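Local coordinates for protein MccF (Escherichia coli, PDB 4IIY) that confers self-immunity to microcin C7 on its host, probably acting as a hydrolase of the LD-carboxypeptidase (S66) family, at residues B[76-81]-B[102-107]; B[95-100]-B[123-128]; B[183-188]-B[341-346]; B[238-243]-B[260-265]; B[295-300]-B[351-356]. The protein carries 1 engineered substitution. All blocks are in the same frame, centred on the assembly; numbering follows the deposited sequence.

Interaction 1 of 5, residues B[76-81]-B[102-107]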
# COMPACT_ATOMS: atom_id res chain seq x y z
N LYS B 76 -14.49 33.76 1.43
CA LYS B 76 -13.18 34.38 1.40
C LYS B 76 -12.16 33.25 1.50
O LYS B 76 -12.35 32.30 2.26
CB LYS B 76 -13.03 35.35 2.57
CG LYS B 76 -14.09 36.45 2.55
CD LYS B 76 -14.18 37.20 3.86
CE LYS B 76 -15.37 38.15 3.86
NZ LYS B 76 -16.66 37.46 3.56
N LEU B 77 -11.09 33.34 0.72
CA LEU B 77 -10.08 32.28 0.71
C LEU B 77 -8.73 32.75 1.24
O LEU B 77 -8.27 33.85 0.92
CB LEU B 77 -9.91 31.73 -0.70
CG LEU B 77 -11.17 31.24 -1.40
CD1 LEU B 77 -10.82 30.68 -2.77
CD2 LEU B 77 -11.89 30.20 -0.57
N VAL B 78 -8.11 31.91 2.06
CA VAL B 78 -6.74 32.11 2.51
C VAL B 78 -5.87 31.03 1.89
O VAL B 78 -6.11 29.83 2.07
CB VAL B 78 -6.63 32.06 4.05
CG1 VAL B 78 -5.17 32.06 4.49
CG2 VAL B 78 -7.39 33.22 4.68
N SER B 79 -4.86 31.46 1.15
CA SER B 79 -3.95 30.54 0.48
C SER B 79 -2.85 30.06 1.42
O SER B 79 -2.14 30.87 2.02
CB SER B 79 -3.33 31.24 -0.72
OG SER B 79 -2.46 30.39 -1.43
N GLY B 80 -2.70 28.75 1.56
CA GLY B 80 -1.62 28.20 2.36
C GLY B 80 -0.26 28.63 1.81
O GLY B 80 -0.12 28.93 0.63
N LYS B 81 0.75 28.64 2.68
CA LYS B 81 2.05 29.18 2.31
C LYS B 81 2.81 28.40 1.22
O LYS B 81 3.78 28.91 0.67
CB LYS B 81 2.94 29.34 3.55
CG LYS B 81 3.38 28.01 4.14
CD LYS B 81 3.96 28.17 5.54
CE LYS B 81 5.40 28.64 5.50
NZ LYS B 81 6.13 28.18 6.72
N ASN B 102 -0.38 23.73 9.96
CA ASN B 102 -0.47 24.29 11.31
C ASN B 102 -0.80 25.78 11.28
O ASN B 102 -1.57 26.27 12.10
CB ASN B 102 0.83 24.05 12.10
CG ASN B 102 1.02 22.60 12.51
OD1 ASN B 102 0.06 21.84 12.62
ND2 ASN B 102 2.26 22.21 12.73
N GLU B 103 -0.23 26.49 10.31
CA GLU B 103 -0.47 27.93 10.20
C GLU B 103 -1.93 28.26 9.94
O GLU B 103 -2.44 29.29 10.39
CB GLU B 103 0.44 28.55 9.14
CG GLU B 103 1.88 28.66 9.60
CD GLU B 103 2.79 29.27 8.55
OE1 GLU B 103 2.29 29.56 7.44
OE2 GLU B 103 3.99 29.44 8.82
N LEU B 104 -2.64 27.38 9.24
CA LEU B 104 -4.06 27.58 9.04
C LEU B 104 -4.83 27.33 10.34
O LEU B 104 -5.79 28.04 10.64
CB LEU B 104 -4.59 26.70 7.90
CG LEU B 104 -3.94 26.93 6.54
CD1 LEU B 104 -4.50 25.95 5.52
CD2 LEU B 104 -4.12 28.36 6.06
N VAL B 105 -4.41 26.32 11.10
CA VAL B 105 -5.04 26.05 12.39
C VAL B 105 -4.90 27.26 13.33
O VAL B 105 -5.81 27.55 14.12
CB VAL B 105 -4.44 24.79 13.06
CG1 VAL B 105 -5.01 24.59 14.46
CG2 VAL B 105 -4.70 23.55 12.18
N TYR B 106 -3.78 27.97 13.23
CA TYR B 106 -3.50 29.10 14.12
C TYR B 106 -4.28 30.36 13.76
O TYR B 106 -4.31 31.32 14.53
CB TYR B 106 -2.01 29.46 14.09
CG TYR B 106 -1.06 28.35 14.50
CD1 TYR B 106 -1.45 27.36 15.39
CD2 TYR B 106 0.23 28.31 13.99
CE1 TYR B 106 -0.57 26.35 15.75
CE2 TYR B 106 1.11 27.31 14.35
CZ TYR B 106 0.71 26.34 15.24
OH TYR B 106 1.57 25.34 15.61
N ASN B 107 -4.89 30.38 12.58
CA ASN B 107 -5.58 31.57 12.09
C ASN B 107 -7.03 31.62 12.59
O ASN B 107 -7.86 30.82 12.17
CB ASN B 107 -5.54 31.58 10.56
CG ASN B 107 -6.04 32.88 9.96
OD1 ASN B 107 -6.89 33.56 10.54
ND2 ASN B 107 -5.52 33.23 8.79
O HOH W 1 -0.07 28.20 5.45
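K81 reaches over from the turn after strand 76-79 to E103 on helix 94-105, and the two side chains lie nearly perpendicular. The ammonium NZ of K81 lies 3.3 Å from OE2 of E103, a salt bridge whose hydrogen bond is weak. Q99 adds a second weak acceptor for the same NZ. A bend at chi3 (-80°) in K81 turns its amine toward the carboxylate, which E103 holds out at the end of an extended chain. The other carboxylate oxygen works through water. A water oxygen accepts the backbone N-H of K81, 2.9 Å from that N. The same water gives a weak bond to OE1 of E103, 3.4 Å from the water oxygen. An alanine in place of E103 would probably leave the lysine amine without its charged mate and the bridging water without one of its acceptors. Deeper in, apolar groups take over, with CG1 of V78 4.2 Å from CD2 of L104 as the two side chains run antiparallel alongside one another. The CA of G80 also comes to 4.5 Å from L104 CD2. N107 sends its OD1 to the backbone N of D109, while its ND2 lies 4.5 Å from V78 CG1. Long, partly water-mediated polar bonds at the more exposed side suggest a weak electrostatic tie at the surface, with the apolar V78-L104 contact beneath it.

Interaction 2 of 5, residues B[95-100]-B[123-128]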
# COMPACT_ATOMS: atom_id res chain seq x y z
N LYS B 95 8.45 18.84 6.78
CA LYS B 95 8.25 19.89 7.77
C LYS B 95 7.58 21.15 7.22
O LYS B 95 6.74 21.75 7.90
CB LYS B 95 9.56 20.23 8.47
CG LYS B 95 9.99 19.12 9.39
CD LYS B 95 11.34 19.38 10.02
CE LYS B 95 11.70 18.27 10.98
NZ LYS B 95 13.07 18.44 11.53
N GLU B 96 7.91 21.53 5.99
CA GLU B 96 7.25 22.67 5.35
C GLU B 96 5.75 22.42 5.23
O GLU B 96 4.93 23.31 5.48
CB GLU B 96 7.84 22.94 3.96
CG GLU B 96 9.19 23.65 3.98
CD GLU B 96 9.75 23.88 2.57
OE1 GLU B 96 9.65 22.98 1.71
OE2 GLU B 96 10.28 24.98 2.32
N ARG B 97 5.38 21.20 4.84
CA ARG B 97 3.97 20.87 4.66
C ARG B 97 3.22 20.85 5.99
O ARG B 97 2.09 21.32 6.09
CB ARG B 97 3.82 19.57 3.88
CG ARG B 97 4.17 19.72 2.40
CD ARG B 97 4.10 18.40 1.66
NE ARG B 97 5.27 17.57 1.93
CZ ARG B 97 5.24 16.25 2.12
NH1 ARG B 97 4.08 15.59 2.11
NH2 ARG B 97 6.37 15.61 2.33
N ALA B 98 3.86 20.33 7.03
CA ALA B 98 3.24 20.36 8.35
C ALA B 98 3.03 21.79 8.82
O ALA B 98 1.99 22.13 9.36
CB ALA B 98 4.05 19.57 9.35
N GLN B 99 4.04 22.63 8.59
CA GLN B 99 3.94 24.05 8.95
C GLN B 99 2.80 24.74 8.21
O GLN B 99 2.07 25.54 8.80
CB GLN B 99 5.25 24.77 8.61
CG GLN B 99 6.48 24.33 9.40
CD GLN B 99 7.80 24.74 8.74
OE1 GLN B 99 7.83 25.61 7.85
NE2 GLN B 99 8.89 24.12 9.16
N GLU B 100 2.66 24.45 6.92
CA GLU B 100 1.60 25.08 6.13
C GLU B 100 0.24 24.80 6.77
O GLU B 100 -0.60 25.69 6.91
CB GLU B 100 1.60 24.55 4.70
CG GLU B 100 0.53 25.26 3.85
CD GLU B 100 0.33 24.69 2.46
OE1 GLU B 100 0.31 23.45 2.29
OE2 GLU B 100 0.14 25.51 1.53
N ASN B 123 0.75 11.34 4.91
CA ASN B 123 1.08 10.59 6.13
C ASN B 123 2.39 11.07 6.77
O ASN B 123 2.55 10.98 7.99
CB ASN B 123 1.05 9.06 5.94
CG ASN B 123 2.18 8.53 5.06
OD1 ASN B 123 2.59 9.18 4.08
ND2 ASN B 123 2.68 7.33 5.38
N SER B 124 3.32 11.58 5.96
CA SER B 124 4.59 12.07 6.50
C SER B 124 4.41 13.17 7.54
O SER B 124 5.26 13.35 8.41
CB SER B 124 5.48 12.62 5.40
OG SER B 124 5.92 11.62 4.51
N LEU B 125 3.33 13.94 7.42
CA LEU B 125 3.14 15.12 8.25
C LEU B 125 2.74 14.80 9.67
O LEU B 125 2.86 15.66 10.55
CB LEU B 125 2.04 16.02 7.67
CG LEU B 125 2.36 16.95 6.50
CD1 LEU B 125 2.88 16.19 5.29
CD2 LEU B 125 1.12 17.76 6.15
N LEU B 126 2.22 13.60 9.91
CA LEU B 126 1.53 13.31 11.16
C LEU B 126 2.31 13.54 12.46
O LEU B 126 1.73 14.02 13.42
CB LEU B 126 0.87 11.92 11.10
CG LEU B 126 -0.30 11.84 10.11
CD1 LEU B 126 -0.73 10.39 9.90
CD2 LEU B 126 -1.48 12.69 10.58
N PRO B 127 3.61 13.22 12.49
CA PRO B 127 4.34 13.49 13.73
C PRO B 127 4.50 14.98 14.05
O PRO B 127 4.89 15.32 15.17
CB PRO B 127 5.72 12.87 13.48
CG PRO B 127 5.50 11.86 12.39
CD PRO B 127 4.44 12.49 11.52
N PHE B 128 4.19 15.86 13.10
CA PHE B 128 4.55 17.27 13.17
C PHE B 128 3.35 18.21 13.26
O PHE B 128 3.52 19.44 13.34
CB PHE B 128 5.42 17.65 11.97
CG PHE B 128 6.63 16.77 11.82
CD1 PHE B 128 7.70 16.90 12.70
CD2 PHE B 128 6.68 15.79 10.84
CE1 PHE B 128 8.82 16.08 12.59
CE2 PHE B 128 7.79 14.97 10.72
CZ PHE B 128 8.87 15.12 11.59
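K95 lays the end of its extended chain near the ring of F128, which it approaches obliquely, CE 4.0 Å from CE1; its amine goes on to a salt bridge with D324 of the second subunit. Two residues on, R97 turns inward. Its aliphatic CB and its guanidinium both pack on L125, whose CD1 lies over one face of the flat group, 3.5 Å from R97 NH1. The bend at chi3 (-77°) brings the guanidinium back over that methyl. Although buried, the group is well supplied: NE bonds to G92 O, NH1 to S51 O and N121 O, and NH2 forms a salt bridge with E280 of the second subunit. A98 comes next, and its small size suits the closest backbone approach, 5.2 Å between its CA and that of L125. Its CB touches CB of F128 at 3.5 Å, and CG of L125 sits 3.7 Å from its backbone N. Helix 94-105 belongs to the beta-alpha-beta connection between the parallel strands 76-79 and 110-115. Its contact with the loop 123-128 is thus typical of the outer layer of an alpha/beta domain, here at the dimer interface.

Interaction 3 of 5, residues B[183-188]-B[341-346]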
# COMPACT_ATOMS: atom_id res chain seq x y z
N TYR B 183 -21.26 20.81 -4.86
CA TYR B 183 -21.41 21.97 -4.01
C TYR B 183 -22.67 21.91 -3.16
O TYR B 183 -22.64 22.25 -1.98
CB TYR B 183 -21.39 23.27 -4.83
CG TYR B 183 -21.52 24.46 -3.92
CD1 TYR B 183 -20.45 24.89 -3.16
CD2 TYR B 183 -22.74 25.12 -3.78
CE1 TYR B 183 -20.57 25.97 -2.29
CE2 TYR B 183 -22.87 26.21 -2.91
CZ TYR B 183 -21.78 26.63 -2.18
OH TYR B 183 -21.87 27.70 -1.31
N GLU B 184 -23.77 21.48 -3.75
CA GLU B 184 -25.03 21.38 -3.01
C GLU B 184 -24.89 20.49 -1.78
O GLU B 184 -25.42 20.81 -0.72
CB GLU B 184 -26.15 20.91 -3.93
CG GLU B 184 -26.64 22.00 -4.87
CD GLU B 184 -27.40 21.47 -6.07
OE1 GLU B 184 -27.96 20.35 -5.99
OE2 GLU B 184 -27.44 22.17 -7.10
N SER B 185 -24.17 19.38 -1.89
CA SER B 185 -23.96 18.52 -0.72
C SER B 185 -23.05 19.18 0.32
O SER B 185 -23.33 19.16 1.52
CB SER B 185 -23.40 17.16 -1.14
OG SER B 185 -23.13 16.34 -0.02
N PHE B 186 -21.94 19.75 -0.15
CA PHE B 186 -20.99 20.47 0.70
C PHE B 186 -21.72 21.51 1.55
O PHE B 186 -21.61 21.52 2.78
CB PHE B 186 -19.94 21.12 -0.21
CG PHE B 186 -18.98 22.05 0.49
CD1 PHE B 186 -17.85 21.56 1.13
CD2 PHE B 186 -19.17 23.43 0.43
CE1 PHE B 186 -16.95 22.43 1.72
CE2 PHE B 186 -18.28 24.30 1.03
CZ PHE B 186 -17.16 23.80 1.67
N ILE B 187 -22.47 22.39 0.90
CA ILE B 187 -23.11 23.48 1.62
C ILE B 187 -24.25 22.97 2.52
O ILE B 187 -24.42 23.47 3.63
CB ILE B 187 -23.57 24.62 0.67
CG1 ILE B 187 -23.73 25.94 1.44
CG2 ILE B 187 -24.83 24.24 -0.10
CD1 ILE B 187 -22.41 26.53 1.90
N LYS B 188 -25.00 21.97 2.07
CA LYS B 188 -26.06 21.41 2.91
C LYS B 188 -25.52 20.78 4.19
O LYS B 188 -25.99 21.07 5.30
CB LYS B 188 -26.85 20.37 2.12
CG LYS B 188 -27.98 19.70 2.91
CD LYS B 188 -29.09 20.68 3.22
CE LYS B 188 -30.30 19.99 3.83
NZ LYS B 188 -31.41 20.95 4.05
N PRO B 341 -20.54 13.50 -9.23
CA PRO B 341 -20.28 14.45 -8.14
C PRO B 341 -19.93 13.72 -6.85
O PRO B 341 -20.06 12.50 -6.75
CB PRO B 341 -21.62 15.16 -8.00
CG PRO B 341 -22.62 14.09 -8.32
CD PRO B 341 -21.98 13.24 -9.41
N MET B 342 -19.48 14.48 -5.86
CA MET B 342 -19.04 13.93 -4.60
C MET B 342 -19.86 14.52 -3.45
O MET B 342 -20.01 15.73 -3.36
CB MET B 342 -17.57 14.26 -4.40
CG MET B 342 -16.97 13.59 -3.19
SD MET B 342 -15.37 14.30 -2.73
CE MET B 342 -14.91 13.03 -1.55
N LEU B 343 -20.38 13.65 -2.59
CA LEU B 343 -21.08 14.06 -1.39
C LEU B 343 -20.08 14.28 -0.26
O LEU B 343 -18.96 13.75 -0.30
CB LEU B 343 -22.09 12.99 -0.98
CG LEU B 343 -23.09 12.60 -2.07
CD1 LEU B 343 -23.90 11.37 -1.67
CD2 LEU B 343 -24.02 13.76 -2.40
N THR B 344 -20.47 15.06 0.75
CA THR B 344 -19.65 15.33 1.93
C THR B 344 -20.10 14.42 3.08
O THR B 344 -21.30 14.36 3.38
CB THR B 344 -19.76 16.81 2.32
OG1 THR B 344 -19.12 17.61 1.32
CG2 THR B 344 -19.08 17.08 3.65
N LEU B 345 -19.15 13.75 3.73
CA LEU B 345 -19.44 12.76 4.77
C LEU B 345 -18.62 13.01 6.04
O LEU B 345 -17.38 12.96 6.00
CB LEU B 345 -19.10 11.37 4.24
CG LEU B 345 -19.31 10.19 5.20
CD1 LEU B 345 -20.79 9.94 5.42
CD2 LEU B 345 -18.64 8.94 4.66
N PRO B 346 -19.28 13.26 7.18
CA PRO B 346 -18.51 13.33 8.43
C PRO B 346 -18.02 11.93 8.80
O PRO B 346 -18.77 10.95 8.67
CB PRO B 346 -19.54 13.83 9.44
CG PRO B 346 -20.86 13.35 8.91
CD PRO B 346 -20.72 13.43 7.40
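S185 and L343 bring their CA atoms to 5.4 Å, and F186 and T344 keep nearly the same spacing at 5.5 Å, so one turn of helix 178-191 lies close against the extended chain that enters strand 345-347. Such nearness calls for a small residue on the helix, and S185 supplies it. With OG anti to the backbone N (chi1 177°), the hydroxyl leaves the helix and accepts the N-H of T344, OG to N 3.1 Å and nearly straight at 163°. The bond satisfies a buried amide that lies just before the strand pairing begins. Beside it, CD2 of L343 packs on CB of S185 at 3.7 Å, so the serine is flanked by an apolar branch as well as by the amide it serves. T344 faces the next helical residue: its OG1 lies 3.5 Å from CA of F186, and the same oxygen comes up at the edge of the phenylalanine ring, near the ring plane. Meanwhile that ring makes an edge-to-face contact with F172. M342, whose side chain leads away from the helix, ends about 6 Å from the side chain of E270, a predicted charge-relay residue. T344 and F186 both also touch I142 of strand 140-143, and L345 pairs with Y164 of strand 162-164, so helix 178-191 packs here where the outermost strand, 345-347, joins the six-stranded sheet.

Interaction 4 of 5, residues B[238-243]-B[260-265]; sequences EGRVIG and EIRNGD. With EDO (1,2-ethanediol), chain M.
R240 grips D265 side-on with two nitrogens: NE reaches OD1 at 3.1 Å, from above the carboxylate plane, and NH2 meets the syn lone pair of OD2 at 2.8 Å. That OD2 is held again by the backbone N of R262, at 2.8 Å and nearly straight (171°). NH2 of R240 also gives to the carbonyl O of E260, 2.9 Å away, while NH1 serves Y155 and a water. A methionine in place of R240 would probably leave the D265 carboxylate without its countercharge and the E260 carbonyl without this donor. Over one face of the R240 guanidinium lies that of R262, centres 3.9 Å apart and planes 20° apart. Two like charges are thus stacked, presumably eased by D265 and E260. CD1 of I242 covers the opposite face, and its CG2 meets CG1 of I261 at 4.2 Å. I261 N bonds O2 of 1,2-ethanediol, probably from the crystallisation liquor, at 2.8 Å. G239 suits its place because a CB would collide with G264 O. Residues 262-265 form a type II beta turn, with G264 at positive phi. R240 thus pins the turn leading into strand 266-270, the parallel neighbour of strand 236-245.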
# COMPACT_ATOMS: atom_id res chain seq x y z
N GLU B 238 -27.08 0.67 12.05
CA GLU B 238 -26.62 1.96 12.55
C GLU B 238 -25.33 1.78 13.34
O GLU B 238 -25.25 0.93 14.23
CB GLU B 238 -27.67 2.63 13.44
CG GLU B 238 -27.25 3.99 13.97
CD GLU B 238 -28.39 4.71 14.67
OE1 GLU B 238 -29.47 4.10 14.82
OE2 GLU B 238 -28.20 5.87 15.07
N GLY B 239 -24.31 2.57 13.02
CA GLY B 239 -23.03 2.47 13.70
C GLY B 239 -22.10 3.59 13.31
O GLY B 239 -22.34 4.29 12.31
N ARG B 240 -21.05 3.79 14.10
CA ARG B 240 -20.04 4.80 13.81
C ARG B 240 -19.33 4.50 12.51
O ARG B 240 -18.83 3.39 12.32
CB ARG B 240 -19.01 4.82 14.94
CG ARG B 240 -17.90 5.82 14.72
CD ARG B 240 -16.82 5.75 15.80
NE ARG B 240 -16.09 4.49 15.74
CZ ARG B 240 -14.83 4.33 16.13
NH1 ARG B 240 -14.14 5.36 16.61
NH2 ARG B 240 -14.26 3.14 16.04
N VAL B 241 -19.25 5.48 11.62
CA VAL B 241 -18.52 5.28 10.37
C VAL B 241 -17.04 5.62 10.52
O VAL B 241 -16.67 6.62 11.13
CB VAL B 241 -19.16 6.07 9.20
CG1 VAL B 241 -19.05 7.57 9.41
CG2 VAL B 241 -18.52 5.67 7.87
N ILE B 242 -16.19 4.75 9.97
CA ILE B 242 -14.74 4.92 10.05
C ILE B 242 -14.15 4.51 8.71
O ILE B 242 -14.61 3.55 8.09
CB ILE B 242 -14.12 4.04 11.16
CG1 ILE B 242 -14.58 4.49 12.54
CG2 ILE B 242 -12.59 4.09 11.12
CD1 ILE B 242 -13.93 5.77 13.00
N GLY B 243 -13.11 5.23 8.27
CA GLY B 243 -12.36 4.80 7.09
C GLY B 243 -11.91 5.94 6.20
O GLY B 243 -11.41 6.95 6.69
N GLU B 260 -8.78 3.03 15.91
CA GLU B 260 -9.18 1.66 16.18
C GLU B 260 -10.58 1.41 15.62
O GLU B 260 -11.50 2.18 15.90
CB GLU B 260 -9.18 1.37 17.69
CG GLU B 260 -9.57 -0.06 18.03
CD GLU B 260 -9.85 -0.29 19.51
OE1 GLU B 260 -10.24 0.68 20.20
OE2 GLU B 260 -9.69 -1.44 19.97
N ILE B 261 -10.72 0.34 14.86
CA ILE B 261 -12.02 -0.12 14.38
C ILE B 261 -12.63 -1.03 15.43
O ILE B 261 -11.95 -1.90 15.97
CB ILE B 261 -11.89 -0.84 13.03
CG1 ILE B 261 -11.42 0.16 11.97
CG2 ILE B 261 -13.22 -1.48 12.63
CD1 ILE B 261 -11.06 -0.46 10.63
N ARG B 262 -13.91 -0.80 15.73
CA ARG B 262 -14.55 -1.49 16.83
C ARG B 262 -15.79 -2.24 16.40
O ARG B 262 -16.38 -1.95 15.36
CB ARG B 262 -14.91 -0.50 17.93
CG ARG B 262 -13.68 0.18 18.54
CD ARG B 262 -13.99 0.83 19.88
NE ARG B 262 -14.58 2.16 19.73
CZ ARG B 262 -13.89 3.29 19.74
NH1 ARG B 262 -12.57 3.27 19.91
NH2 ARG B 262 -14.51 4.45 19.60
N ASN B 263 -16.17 -3.24 17.20
CA ASN B 263 -17.40 -3.97 16.96
C ASN B 263 -18.56 -3.02 16.70
O ASN B 263 -18.78 -2.08 17.46
CB ASN B 263 -17.74 -4.86 18.16
CG ASN B 263 -16.82 -6.05 18.29
OD1 ASN B 263 -16.35 -6.60 17.29
ND2 ASN B 263 -16.58 -6.48 19.52
N GLY B 264 -19.30 -3.28 15.63
CA GLY B 264 -20.46 -2.47 15.32
C GLY B 264 -20.21 -1.27 14.43
O GLY B 264 -21.16 -0.66 13.97
N ASP B 265 -18.95 -0.92 14.17
CA ASP B 265 -18.65 0.18 13.25
C ASP B 265 -19.17 -0.12 11.85
O ASP B 265 -19.32 -1.28 11.45
CB ASP B 265 -17.14 0.42 13.14
CG ASP B 265 -16.55 1.16 14.33
OD1 ASP B 265 -17.29 1.74 15.17
OD2 ASP B 265 -15.30 1.19 14.40
C1 EDO M . -7.52 -1.43 12.31
O1 EDO M . -7.38 -2.85 12.40
C2 EDO M . -7.43 -0.82 13.70
O2 EDO M . -8.50 -1.37 14.48
O HOH W 2 -23.57 -0.95 15.10
O HOH W 3 -11.37 4.71 17.16

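Interaction 5 of 5, residues B[295-300]-B[351-356]; sequences VSAIIL and LAIDFD
D354 OD1, one residue beyond the I353 side chain that meets I299, is gripped by two backbone amides: a weak bond from D356 N at 3.0 Å and another from N357. Aspartate suits this place, where the chain turns out of strand 350-354. Across the contact itself everything is apolar. CD1 of I353, at the end of a chain extended at chi2 (171°), touches CG1 of I299 at 3.7 Å and CB of A297 at 4.2 Å, so one methyl fits between two residues of the facing strand. Strands 297-301 and 350-354 belong to one mixed sheet of the C-terminal domain, with 266-270 and 236-245 between them. The sheet twists and coils so far that the axes of 297-300 and 351-354 stand at 87° and approach to 9.6 Å, and the two meet through side chains alone. L351 lies nearly perpendicular to I299, CD1 to CD1 4.0 Å. F355 brings CZ of its ring to CB of A297 at 4.4 Å, with the methyl at the ring edge; over one face of the same ring lies CG2 of I353. A small residue at A297 suits this spot, where ring and isoleucine both arrive, and V237 of strand 236-245 touches A297 and F355 as well.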
# COMPACT_ATOMS: atom_id res chain seq x y z
N VAL B 295 -17.08 -5.26 11.87
CA VAL B 295 -17.97 -4.25 11.31
C VAL B 295 -19.37 -4.79 11.03
O VAL B 295 -19.55 -5.96 10.67
CB VAL B 295 -17.38 -3.54 10.07
CG1 VAL B 295 -16.06 -2.86 10.43
CG2 VAL B 295 -17.17 -4.51 8.92
N SER B 296 -20.37 -3.92 11.18
CA SER B 296 -21.75 -4.33 10.97
C SER B 296 -22.26 -4.05 9.56
O SER B 296 -23.30 -4.58 9.15
CB SER B 296 -22.67 -3.70 12.01
OG SER B 296 -22.33 -4.13 13.31
N ALA B 297 -21.53 -3.23 8.81
CA ALA B 297 -21.85 -2.96 7.41
C ALA B 297 -20.61 -2.36 6.76
O ALA B 297 -19.70 -1.88 7.44
CB ALA B 297 -23.04 -1.99 7.29
N ILE B 298 -20.58 -2.40 5.43
CA ILE B 298 -19.52 -1.80 4.65
C ILE B 298 -20.13 -0.88 3.60
O ILE B 298 -21.11 -1.25 2.94
CB ILE B 298 -18.67 -2.88 3.94
CG1 ILE B 298 -17.99 -3.78 4.98
CG2 ILE B 298 -17.64 -2.24 3.00
CD1 ILE B 298 -17.56 -5.11 4.41
N ILE B 299 -19.56 0.31 3.46
CA ILE B 299 -19.88 1.23 2.37
C ILE B 299 -18.70 1.26 1.40
O ILE B 299 -17.58 1.60 1.80
CB ILE B 299 -20.11 2.66 2.88
CG1 ILE B 299 -21.23 2.70 3.93
CG2 ILE B 299 -20.41 3.61 1.71
CD1 ILE B 299 -21.26 4.00 4.71
N LEU B 300 -18.94 0.87 0.15
CA LEU B 300 -17.93 1.01 -0.89
C LEU B 300 -18.25 2.26 -1.69
O LEU B 300 -19.33 2.36 -2.31
CB LEU B 300 -17.94 -0.19 -1.84
CG LEU B 300 -17.73 -1.58 -1.24
CD1 LEU B 300 -17.84 -2.63 -2.34
CD2 LEU B 300 -16.38 -1.69 -0.53
N LEU B 351 -23.95 6.69 11.44
CA LEU B 351 -24.83 6.69 10.28
C LEU B 351 -25.82 5.55 10.42
O LEU B 351 -25.55 4.56 11.11
CB LEU B 351 -24.05 6.45 8.98
CG LEU B 351 -22.78 7.25 8.72
CD1 LEU B 351 -22.19 6.81 7.38
CD2 LEU B 351 -23.07 8.74 8.72
N ALA B 352 -26.95 5.66 9.73
CA ALA B 352 -27.88 4.55 9.60
C ALA B 352 -28.10 4.24 8.14
O ALA B 352 -28.50 5.11 7.36
CB ALA B 352 -29.22 4.87 10.29
N ILE B 353 -27.81 3.00 7.74
CA ILE B 353 -28.09 2.56 6.39
C ILE B 353 -29.36 1.71 6.43
O ILE B 353 -29.41 0.70 7.13
CB ILE B 353 -26.94 1.71 5.81
CG1 ILE B 353 -25.60 2.46 5.89
CG2 ILE B 353 -27.27 1.31 4.36
CD1 ILE B 353 -24.41 1.59 5.52
N ASP B 354 -30.37 2.13 5.69
CA ASP B 354 -31.60 1.36 5.58
C ASP B 354 -31.55 0.58 4.28
O ASP B 354 -31.75 1.14 3.20
CB ASP B 354 -32.81 2.27 5.63
CG ASP B 354 -34.12 1.51 5.72
OD1 ASP B 354 -34.19 0.38 5.21
OD2 ASP B 354 -35.07 2.05 6.33
N PHE B 355 -31.25 -0.70 4.39
CA PHE B 355 -31.12 -1.55 3.22
C PHE B 355 -32.46 -1.85 2.55
O PHE B 355 -32.51 -2.12 1.35
CB PHE B 355 -30.38 -2.83 3.58
CG PHE B 355 -28.92 -2.60 3.85
CD1 PHE B 355 -28.01 -2.62 2.82
CD2 PHE B 355 -28.48 -2.30 5.13
CE1 PHE B 355 -26.67 -2.39 3.05
CE2 PHE B 355 -27.14 -2.06 5.37
CZ PHE B 355 -26.24 -2.10 4.33
N ASP B 356 -33.54 -1.79 3.32
CA ASP B 356 -34.87 -2.05 2.77
C ASP B 356 -35.36 -0.85 1.96
O ASP B 356 -35.92 -1.01 0.88
CB ASP B 356 -35.86 -2.39 3.88
CG ASP B 356 -35.51 -3.67 4.62
OD1 ASP B 356 -34.85 -4.55 4.03
OD2 ASP B 356 -35.91 -3.79 5.79

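Interactions 3 and 5 are buried throughout, and interaction 2 mostly so, whereas interactions 1 and 4 keep charged groups at a partly open rim. Interactions 1 and 2 share helix 94-105 and touch directly, one tying it to the edge strand of the N-terminal sheet, the other to a loop that the second subunit covers. Interactions 4 and 5 belong to the eight-stranded sheet and meet through D265 O and S296 N; the first is dominated by arginine chemistry, the second by aliphatic side chains. Interaction 3 packs a helix at the opposite edge of the six-stranded sheet from interaction 1, and its strand 345-347 runs on toward strand 350-354 of interaction 5, linking the sheets.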